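Local coordinates for alpha-L-rhamnosidase (Aspergillus terreus, PDB 6GSZ), which probably hydrolyses terminal non-reducing alpha-L-rhamnose residues of alpha-L-rhamnosides, as a multidomain glycosidase carrying bound calcium ions, at residues 146-151 against 186-191; 230-235 against 242-247; 737-742 against 757-762. All blocks are in the same frame, centred on the assembly; numbering follows the deposited sequence.

Contacts 1 and 2 form one continuous piece of structure, whereas contact 3 stands apart from both. The strands of 146-151 and 230-235 are neighbours in a single sheet, so the pairings 146-151/186-191 and 230-235/242-247 are joined through that strand pair, their centres about 9 Å apart; Leu232 N lies 2.8 Å from Tyr150 O across the shared boundary. A calcium ion is bound at Asp188 in contact 1. Contact 3 belongs to the glycosidase domain, on the opposite side of the chain's centre, about 41 Å from contact 1 and 45 Å from contact 2, centre to centre. It alone of the three touches the bound beta-D-glucopyranose, in a pocket formed with residues such as Asp460, Asp473 and Trp527.

Contact 1 of 3, residues 146-151 against 186-191; sequences SARLYI and TYDVTD. With CA (calcium ion), chain L.
Val189 fits its forked side chain against the neighbouring strand, with CG1 3.9 Å from Leu149 CB and CG2 equally close to Ala147 CB. The two methyls thus bear on a pair of side chains that project from the same face of residues 146-151. Farther along this face the branch methyl CG2 of Ile151 meets the edge of the Tyr187 ring, 3.6 Å from CE2, while the phenol oxygen reaches past the contact to Tyr157. On the other face Thr186 and Tyr150 lie side by side: Thr186 CG2 comes within 3.5 Å of Tyr150 CE1, and its hydroxyl meets the ring at the edge.

These are neighbouring antiparallel strands, 144-154 and 182-188, in a beta-sheet of the rhamnosidase N-terminal domain, with Leu149 and Tyr187 as the hydrogen-bonded pair. Beyond Asp188 the second strand gives way to an Asx turn in which Asp188 OD1 accepts from both the N and the OG1 of Thr190. Thr190 OG1 in turn receives Ala147 N at 2.9 Å, so the turn is fastened back onto the strand.

Arg148 bends at chi2 (-69°), which folds its guanidinium over toward this turn. NH1 forms a salt bridge to Asp188 OD1 at 3.2 Å and also donates to Ala147 O; Val189 N reaches that same oxygen from the opposite face of the carbonyl plane. Guanidinium and carboxylate planes are turned 47° apart, and NE pairs with Glu102. The other carboxylate oxygen, Asp188 OD2, binds the calcium ion at 2.3 Å, with four waters as further ligands.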
# COMPACT_ATOMS: atom_id res chain seq x y z
N SER A 146 29.80 11.38 13.00
CA SER A 146 28.58 10.92 12.32
C SER A 146 28.68 11.22 10.84
O SER A 146 29.44 12.09 10.44
CB SER A 146 27.31 11.50 12.94
OG SER A 146 27.26 12.90 12.76
N ALA A 147 27.89 10.48 10.04
CA ALA A 147 27.85 10.76 8.63
C ALA A 147 26.49 10.38 8.07
O ALA A 147 25.85 9.43 8.55
CB ALA A 147 28.99 10.05 7.91
N ARG A 148 26.10 11.13 7.03
CA ARG A 148 24.83 10.91 6.34
C ARG A 148 25.04 10.84 4.83
O ARG A 148 25.88 11.53 4.29
CB ARG A 148 23.85 12.05 6.61
CG ARG A 148 23.49 12.24 8.08
CD ARG A 148 22.65 11.10 8.63
NE ARG A 148 22.31 11.30 10.02
CZ ARG A 148 22.96 10.78 11.07
NH1 ARG A 148 23.98 9.94 10.92
NH2 ARG A 148 22.52 11.06 12.29
N LEU A 149 24.25 9.97 4.18
CA LEU A 149 24.14 9.96 2.72
C LEU A 149 22.72 10.35 2.36
O LEU A 149 21.77 9.71 2.86
CB LEU A 149 24.47 8.60 2.13
CG LEU A 149 24.41 8.55 0.60
CD1 LEU A 149 25.52 9.41 -0.03
CD2 LEU A 149 24.52 7.13 0.11
N TYR A 150 22.58 11.37 1.52
CA TYR A 150 21.32 11.83 0.98
C TYR A 150 21.34 11.51 -0.51
O TYR A 150 22.33 11.85 -1.20
CB TYR A 150 21.19 13.32 1.19
CG TYR A 150 21.31 13.73 2.63
CD1 TYR A 150 20.23 13.60 3.48
CD2 TYR A 150 22.47 14.27 3.15
CE1 TYR A 150 20.31 14.01 4.80
CE2 TYR A 150 22.54 14.69 4.47
CZ TYR A 150 21.45 14.56 5.31
OH TYR A 150 21.58 15.01 6.61
N ILE A 151 20.35 10.77 -1.03
CA ILE A 151 20.53 10.21 -2.36
C ILE A 151 19.19 9.95 -3.03
O ILE A 151 18.22 9.52 -2.38
CB ILE A 151 21.38 8.93 -2.26
CG1 ILE A 151 21.61 8.29 -3.63
CG2 ILE A 151 20.82 7.95 -1.25
CD1 ILE A 151 22.76 7.29 -3.67
N THR A 186 17.59 9.16 3.06
CA THR A 186 18.62 9.53 4.00
C THR A 186 19.09 8.27 4.74
O THR A 186 18.26 7.49 5.27
CB THR A 186 18.10 10.55 5.01
OG1 THR A 186 17.63 11.70 4.32
CG2 THR A 186 19.20 10.96 5.97
N TYR A 187 20.42 8.09 4.83
CA TYR A 187 21.00 6.94 5.51
C TYR A 187 22.07 7.42 6.49
O TYR A 187 22.87 8.32 6.19
CB TYR A 187 21.65 6.01 4.50
CG TYR A 187 20.69 5.49 3.46
CD1 TYR A 187 19.85 4.40 3.72
CD2 TYR A 187 20.61 6.06 2.20
CE1 TYR A 187 18.95 3.93 2.78
CE2 TYR A 187 19.75 5.56 1.23
CZ TYR A 187 18.94 4.46 1.49
OH TYR A 187 18.12 3.94 0.53
N ASP A 188 22.15 6.71 7.62
CA ASP A 188 23.24 6.90 8.57
C ASP A 188 24.39 5.98 8.15
O ASP A 188 24.31 4.76 8.28
CB ASP A 188 22.77 6.62 9.98
CG ASP A 188 23.87 6.69 11.02
OD1 ASP A 188 25.04 6.91 10.64
OD2 ASP A 188 23.53 6.52 12.23
N VAL A 189 25.42 6.57 7.56
CA VAL A 189 26.55 5.81 7.01
C VAL A 189 27.80 5.95 7.90
O VAL A 189 28.91 5.60 7.47
CB VAL A 189 26.83 6.18 5.55
CG1 VAL A 189 25.63 5.91 4.69
CG2 VAL A 189 27.31 7.60 5.39
N THR A 190 27.64 6.38 9.14
CA THR A 190 28.74 6.57 10.09
C THR A 190 29.67 5.35 10.11
O THR A 190 30.90 5.52 10.07
CB THR A 190 28.20 6.80 11.50
OG1 THR A 190 27.35 7.95 11.43
CG2 THR A 190 29.29 7.07 12.52
N ASP A 191 29.09 4.14 10.20
CA ASP A 191 29.86 2.93 10.46
C ASP A 191 30.42 2.33 9.16
O ASP A 191 31.20 1.37 9.24
CB ASP A 191 29.01 1.94 11.24
CG ASP A 191 28.74 2.34 12.69
OD1 ASP A 191 29.43 3.27 13.23
OD2 ASP A 191 27.85 1.70 13.28
CA CA L . 22.33 5.14 13.65
O HOH W 1 24.78 8.83 13.44
O HOH W 2 24.96 4.55 13.30
O HOH W 3 23.74 5.95 15.74
O HOH W 4 21.69 7.30 14.43
O HOH W 5 22.81 3.15 11.77

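Contact 2 of 3, residues 230-235 against 242-247; sequences LSLLVV and KLYIPS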
# COMPACT_ATOMS: atom_id res chain seq x y z
N LEU A 230 21.72 11.74 -8.01
CA LEU A 230 21.98 12.88 -7.13
C LEU A 230 22.39 12.32 -5.77
O LEU A 230 21.62 11.53 -5.17
CB LEU A 230 20.70 13.71 -6.99
CG LEU A 230 20.81 14.93 -6.04
CD1 LEU A 230 21.82 15.96 -6.59
CD2 LEU A 230 19.44 15.57 -5.82
N SER A 231 23.51 12.80 -5.21
CA SER A 231 24.07 12.23 -3.98
C SER A 231 24.79 13.34 -3.21
O SER A 231 25.54 14.09 -3.81
CB SER A 231 25.00 11.08 -4.33
OG SER A 231 25.54 10.42 -3.19
N LEU A 232 24.62 13.38 -1.89
CA LEU A 232 25.45 14.20 -1.04
C LEU A 232 25.81 13.38 0.19
O LEU A 232 24.90 12.95 0.94
CB LEU A 232 24.72 15.48 -0.64
CG LEU A 232 25.53 16.44 0.24
CD1 LEU A 232 26.73 16.97 -0.55
CD2 LEU A 232 24.64 17.55 0.82
N LEU A 233 27.11 13.21 0.44
CA LEU A 233 27.64 12.62 1.66
C LEU A 233 28.10 13.76 2.57
O LEU A 233 28.82 14.64 2.13
CB LEU A 233 28.81 11.70 1.34
CG LEU A 233 29.39 10.97 2.55
CD1 LEU A 233 28.49 9.85 2.98
CD2 LEU A 233 30.77 10.44 2.24
N VAL A 234 27.58 13.80 3.80
CA VAL A 234 27.93 14.82 4.77
C VAL A 234 28.57 14.12 5.96
O VAL A 234 27.91 13.29 6.63
CB VAL A 234 26.69 15.62 5.21
CG1 VAL A 234 27.11 16.75 6.13
CG2 VAL A 234 25.92 16.19 4.03
N VAL A 235 29.81 14.47 6.27
CA VAL A 235 30.53 13.91 7.40
C VAL A 235 30.70 15.02 8.45
O VAL A 235 31.13 16.12 8.12
CB VAL A 235 31.91 13.36 6.97
CG1 VAL A 235 32.65 12.76 8.15
CG2 VAL A 235 31.81 12.37 5.83
N LYS A 242 31.84 20.30 9.05
CA LYS A 242 31.35 19.27 8.14
C LYS A 242 32.19 19.21 6.86
O LYS A 242 32.62 20.24 6.30
CB LYS A 242 29.87 19.49 7.83
CG LYS A 242 28.97 19.36 9.04
CD LYS A 242 27.47 19.50 8.84
CE LYS A 242 26.79 19.51 10.20
NZ LYS A 242 25.37 19.08 10.13
N LEU A 243 32.30 17.98 6.35
CA LEU A 243 32.81 17.68 5.01
C LEU A 243 31.63 17.30 4.12
O LEU A 243 30.76 16.54 4.53
CB LEU A 243 33.84 16.54 5.18
CG LEU A 243 34.35 15.82 3.93
CD1 LEU A 243 35.17 16.75 3.03
CD2 LEU A 243 35.22 14.63 4.34
N TYR A 244 31.60 17.84 2.90
CA TYR A 244 30.55 17.60 1.89
C TYR A 244 31.15 16.92 0.66
O TYR A 244 32.07 17.46 0.05
CB TYR A 244 29.91 18.91 1.46
CG TYR A 244 29.24 19.62 2.60
CD1 TYR A 244 29.94 20.53 3.39
CD2 TYR A 244 27.92 19.37 2.89
CE1 TYR A 244 29.33 21.15 4.46
CE2 TYR A 244 27.30 19.98 3.96
CZ TYR A 244 28.01 20.86 4.75
OH TYR A 244 27.39 21.48 5.78
N ILE A 245 30.62 15.76 0.28
CA ILE A 245 31.11 15.06 -0.90
C ILE A 245 29.92 14.94 -1.83
O ILE A 245 29.04 14.07 -1.64
CB ILE A 245 31.66 13.65 -0.58
CG1 ILE A 245 32.70 13.64 0.54
CG2 ILE A 245 32.22 13.03 -1.87
CD1 ILE A 245 33.90 14.46 0.23
N PRO A 246 29.81 15.86 -2.80
CA PRO A 246 28.67 15.88 -3.70
C PRO A 246 28.83 14.99 -4.92
O PRO A 246 29.96 14.78 -5.41
CB PRO A 246 28.61 17.36 -4.13
CG PRO A 246 30.08 17.73 -4.23
CD PRO A 246 30.70 17.01 -3.05
N SER A 247 27.70 14.61 -5.53
CA SER A 247 27.69 14.16 -6.92
C SER A 247 28.03 15.36 -7.79
O SER A 247 27.42 16.42 -7.69
CB SER A 247 26.37 13.56 -7.30
OG SER A 247 25.27 14.38 -6.91
O HOH W 6 27.82 11.89 -2.78
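A beta hairpin of the alpha-L-rhamnosidase N-terminal domain supplies this contact: strand 228-237 turns back as strand 242-246, which forms one margin of the sheet. Leu233 with Ile245 and Val235 with Leu243 are the hydrogen-bonded pairs. Leu233 N points almost straight at Ile245 O (179° at the hydrogen), although it meets the oxygen tilted from the carbonyl plane; Ile245 N returns the bond to Leu233 O in that plane.

The side chains of Leu232, Val234, Tyr244 and Pro246 share one face. Both methyls of Val234 lie alongside the Tyr244 ring, CG1 3.9 Å from CE2 and CG2 equally near CD2, and His112 stacks on the same tyrosine. Val234 CG1 also meets the extended Lys242 chain at CD, 3.9 Å away, where the two side chains run across each other. Leu232 CD1 touches both Tyr244 CB, at 4.2 Å, and Pro246 CB, at 4.1 Å. Pro246 sits in a non-hydrogen-bonded pair, where its lack of an N-H costs no bond to strand 228-237.

On the other face Ile245 and Leu243 pack on Phe138 and Val140 of strand 132-140. The pairing runs on past the proline, where Ser247 N donates to Ser231 O. With chi1 at 49°, the Ser247 hydroxyl swings back over its own backbone, and OG accepts Ser231 N at 2.9 Å while bonding Val115 O.

Contact 3 of 3, residues 737-742 against 757-762; sequences TTWERW and TSFNHY. With BGC (beta-D-glucopyranose), chain B.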
# COMPACT_ATOMS: atom_id res chain seq x y z
N THR A 737 -4.08 -15.80 -3.40
CA THR A 737 -4.27 -14.37 -3.56
C THR A 737 -5.70 -14.20 -4.05
O THR A 737 -6.28 -15.16 -4.53
CB THR A 737 -3.27 -13.77 -4.56
OG1 THR A 737 -3.22 -14.56 -5.74
CG2 THR A 737 -1.90 -13.60 -3.96
N THR A 738 -6.23 -12.99 -3.98
CA THR A 738 -7.51 -12.70 -4.63
C THR A 738 -7.23 -12.37 -6.09
O THR A 738 -6.22 -11.79 -6.45
CB THR A 738 -8.28 -11.60 -3.88
OG1 THR A 738 -7.50 -10.41 -3.67
CG2 THR A 738 -8.77 -12.09 -2.54
N TRP A 739 -8.20 -12.73 -6.95
CA TRP A 739 -8.02 -12.61 -8.42
C TRP A 739 -8.79 -11.39 -8.94
O TRP A 739 -9.78 -10.95 -8.36
CB TRP A 739 -8.51 -13.87 -9.14
CG TRP A 739 -7.91 -15.15 -8.62
CD1 TRP A 739 -6.77 -15.34 -7.91
CD2 TRP A 739 -8.44 -16.45 -8.91
NE1 TRP A 739 -6.56 -16.69 -7.71
CE2 TRP A 739 -7.58 -17.39 -8.30
CE3 TRP A 739 -9.59 -16.90 -9.57
CZ2 TRP A 739 -7.79 -18.77 -8.39
CZ3 TRP A 739 -9.81 -18.25 -9.65
CH2 TRP A 739 -8.93 -19.18 -9.07
N GLU A 740 -8.36 -10.85 -10.06
CA GLU A 740 -9.00 -9.72 -10.72
C GLU A 740 -10.46 -10.02 -11.05
O GLU A 740 -11.33 -9.19 -10.79
CB GLU A 740 -8.20 -9.40 -11.97
CG GLU A 740 -8.72 -8.27 -12.84
CD GLU A 740 -7.84 -7.94 -14.03
OE1 GLU A 740 -7.22 -8.88 -14.59
OE2 GLU A 740 -7.83 -6.73 -14.40
N ARG A 741 -10.68 -11.14 -11.74
CA ARG A 741 -11.98 -11.59 -12.12
C ARG A 741 -12.45 -12.66 -11.13
O ARG A 741 -11.67 -13.46 -10.63
CB ARG A 741 -11.92 -12.29 -13.47
CG ARG A 741 -11.39 -11.42 -14.59
CD ARG A 741 -11.17 -12.24 -15.85
NE ARG A 741 -10.90 -11.41 -17.03
CZ ARG A 741 -11.83 -10.75 -17.74
NH1 ARG A 741 -13.14 -10.91 -17.49
NH2 ARG A 741 -11.43 -9.95 -18.71
N TRP A 742 -13.77 -12.71 -10.90
CA TRP A 742 -14.31 -13.82 -10.10
C TRP A 742 -13.80 -15.15 -10.69
O TRP A 742 -13.39 -16.09 -9.95
CB TRP A 742 -15.85 -13.75 -10.03
CG TRP A 742 -16.34 -12.51 -9.34
CD1 TRP A 742 -16.96 -11.44 -9.88
CD2 TRP A 742 -16.25 -12.26 -7.94
NE1 TRP A 742 -17.24 -10.51 -8.91
CE2 TRP A 742 -16.78 -10.98 -7.72
CE3 TRP A 742 -15.69 -12.97 -6.86
CZ2 TRP A 742 -16.89 -10.44 -6.45
CZ3 TRP A 742 -15.79 -12.43 -5.61
CH2 TRP A 742 -16.35 -11.16 -5.42
N THR A 757 -6.51 -10.56 -17.59
CA THR A 757 -6.74 -11.55 -16.53
C THR A 757 -5.53 -11.62 -15.60
O THR A 757 -4.44 -11.98 -16.06
CB THR A 757 -7.05 -12.93 -17.11
OG1 THR A 757 -8.23 -12.84 -17.91
CG2 THR A 757 -7.26 -13.97 -16.04
N SER A 758 -5.73 -11.30 -14.33
CA SER A 758 -4.71 -11.33 -13.31
C SER A 758 -5.17 -12.22 -12.15
O SER A 758 -6.36 -12.26 -11.79
CB SER A 758 -4.40 -9.92 -12.85
OG SER A 758 -4.12 -9.85 -11.46
N PHE A 759 -4.20 -12.87 -11.49
CA PHE A 759 -4.46 -13.67 -10.30
C PHE A 759 -3.99 -12.94 -9.02
O PHE A 759 -3.79 -13.60 -7.99
CB PHE A 759 -3.82 -15.07 -10.41
CG PHE A 759 -4.45 -15.88 -11.50
CD1 PHE A 759 -5.55 -16.65 -11.20
CD2 PHE A 759 -3.99 -15.85 -12.81
CE1 PHE A 759 -6.17 -17.39 -12.20
CE2 PHE A 759 -4.61 -16.59 -13.79
CZ PHE A 759 -5.70 -17.36 -13.49
N ASN A 760 -3.84 -11.61 -9.07
CA ASN A 760 -3.37 -10.91 -7.88
C ASN A 760 -3.79 -9.44 -7.92
O ASN A 760 -2.99 -8.54 -8.14
CB ASN A 760 -1.85 -11.03 -7.74
CG ASN A 760 -1.35 -10.80 -6.34
OD1 ASN A 760 -2.12 -10.38 -5.46
ND2 ASN A 760 -0.08 -11.06 -6.08
N HIS A 761 -5.09 -9.22 -7.66
CA HIS A 761 -5.73 -7.89 -7.55
C HIS A 761 -6.45 -7.85 -6.20
O HIS A 761 -7.15 -8.81 -5.92
CB HIS A 761 -6.81 -7.73 -8.63
CG HIS A 761 -6.45 -7.05 -9.91
ND1 HIS A 761 -5.58 -7.60 -10.83
CD2 HIS A 761 -6.93 -5.90 -10.45
CE1 HIS A 761 -5.51 -6.80 -11.87
NE2 HIS A 761 -6.32 -5.72 -11.67
N TYR A 762 -6.27 -6.79 -5.40
CA TYR A 762 -6.98 -6.71 -4.10
C TYR A 762 -8.45 -6.32 -4.17
O TYR A 762 -9.12 -6.46 -3.13
CB TYR A 762 -6.22 -5.81 -3.11
CG TYR A 762 -5.81 -4.43 -3.54
CD1 TYR A 762 -6.67 -3.54 -4.12
CD2 TYR A 762 -4.50 -4.01 -3.37
CE1 TYR A 762 -6.29 -2.25 -4.46
CE2 TYR A 762 -4.09 -2.73 -3.72
CZ TYR A 762 -4.97 -1.86 -4.34
OH TYR A 762 -4.55 -0.60 -4.68
C2 BGC B . -7.82 -2.06 -12.85
C3 BGC B . -9.14 -1.40 -13.12
C4 BGC B . -9.31 -0.72 -14.46
C5 BGC B . -8.88 -1.71 -15.43
C6 BGC B . -9.10 -1.06 -16.78
C1 BGC B . -7.43 -2.93 -14.04
O1 BGC B . -6.25 -3.64 -13.70
O2 BGC B . -7.97 -3.09 -11.90
O3 BGC B . -9.24 -0.37 -12.29
O4 BGC B . -10.63 -0.21 -14.79
O5 BGC B . -7.51 -2.20 -15.26
O6 BGC B . -8.55 -1.92 -17.79
O HOH W 7 -9.72 -8.45 -7.23
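Over one face of the Trp739 indole stands the edge of Phe759 in a T-shaped (edge-to-face) stack, with CD1 3.6 Å from Trp739 CE2 and the planes 79° apart. Over one face of the His761 imidazole lies the Glu740 chain, whose CG sits almost directly above the ring centre as a CH-pi contact, 3.6 Å from the centroid. At the edge of that imidazole Ser758 OG pairs with ND1 at 2.8 Å, and the bound beta-D-glucopyranose takes up NE2.

Glu740 CG stands anti to the backbone N (chi1 178°) and the chain runs on extended, carrying the carboxylate along the ring in a nearly parallel stack, 22° from its plane. The carboxylate is held at OE1 by a salt bridge to Arg464, with a weak bond from Ser758 N besides. Glu740 N donates to Ser758 O at 3.0 Å, and His761 N to Thr738 O, so backbone bonds also join the two segments. Ser758 OG also accepts Asn760 N, an ST turn that fixes the hydroxyl facing ND1.

This loop region lies in the six-hairpin glycosidase domain, whose family fold is an (alpha/alpha)6 barrel. His761 NE2 donates to O1 of the sugar at 2.9 Å and, weakly, to O2. With Ser758 at one ring nitrogen and Glu740 against one face of the ring, the imidazole is held so that its NE2-H points at the sugar.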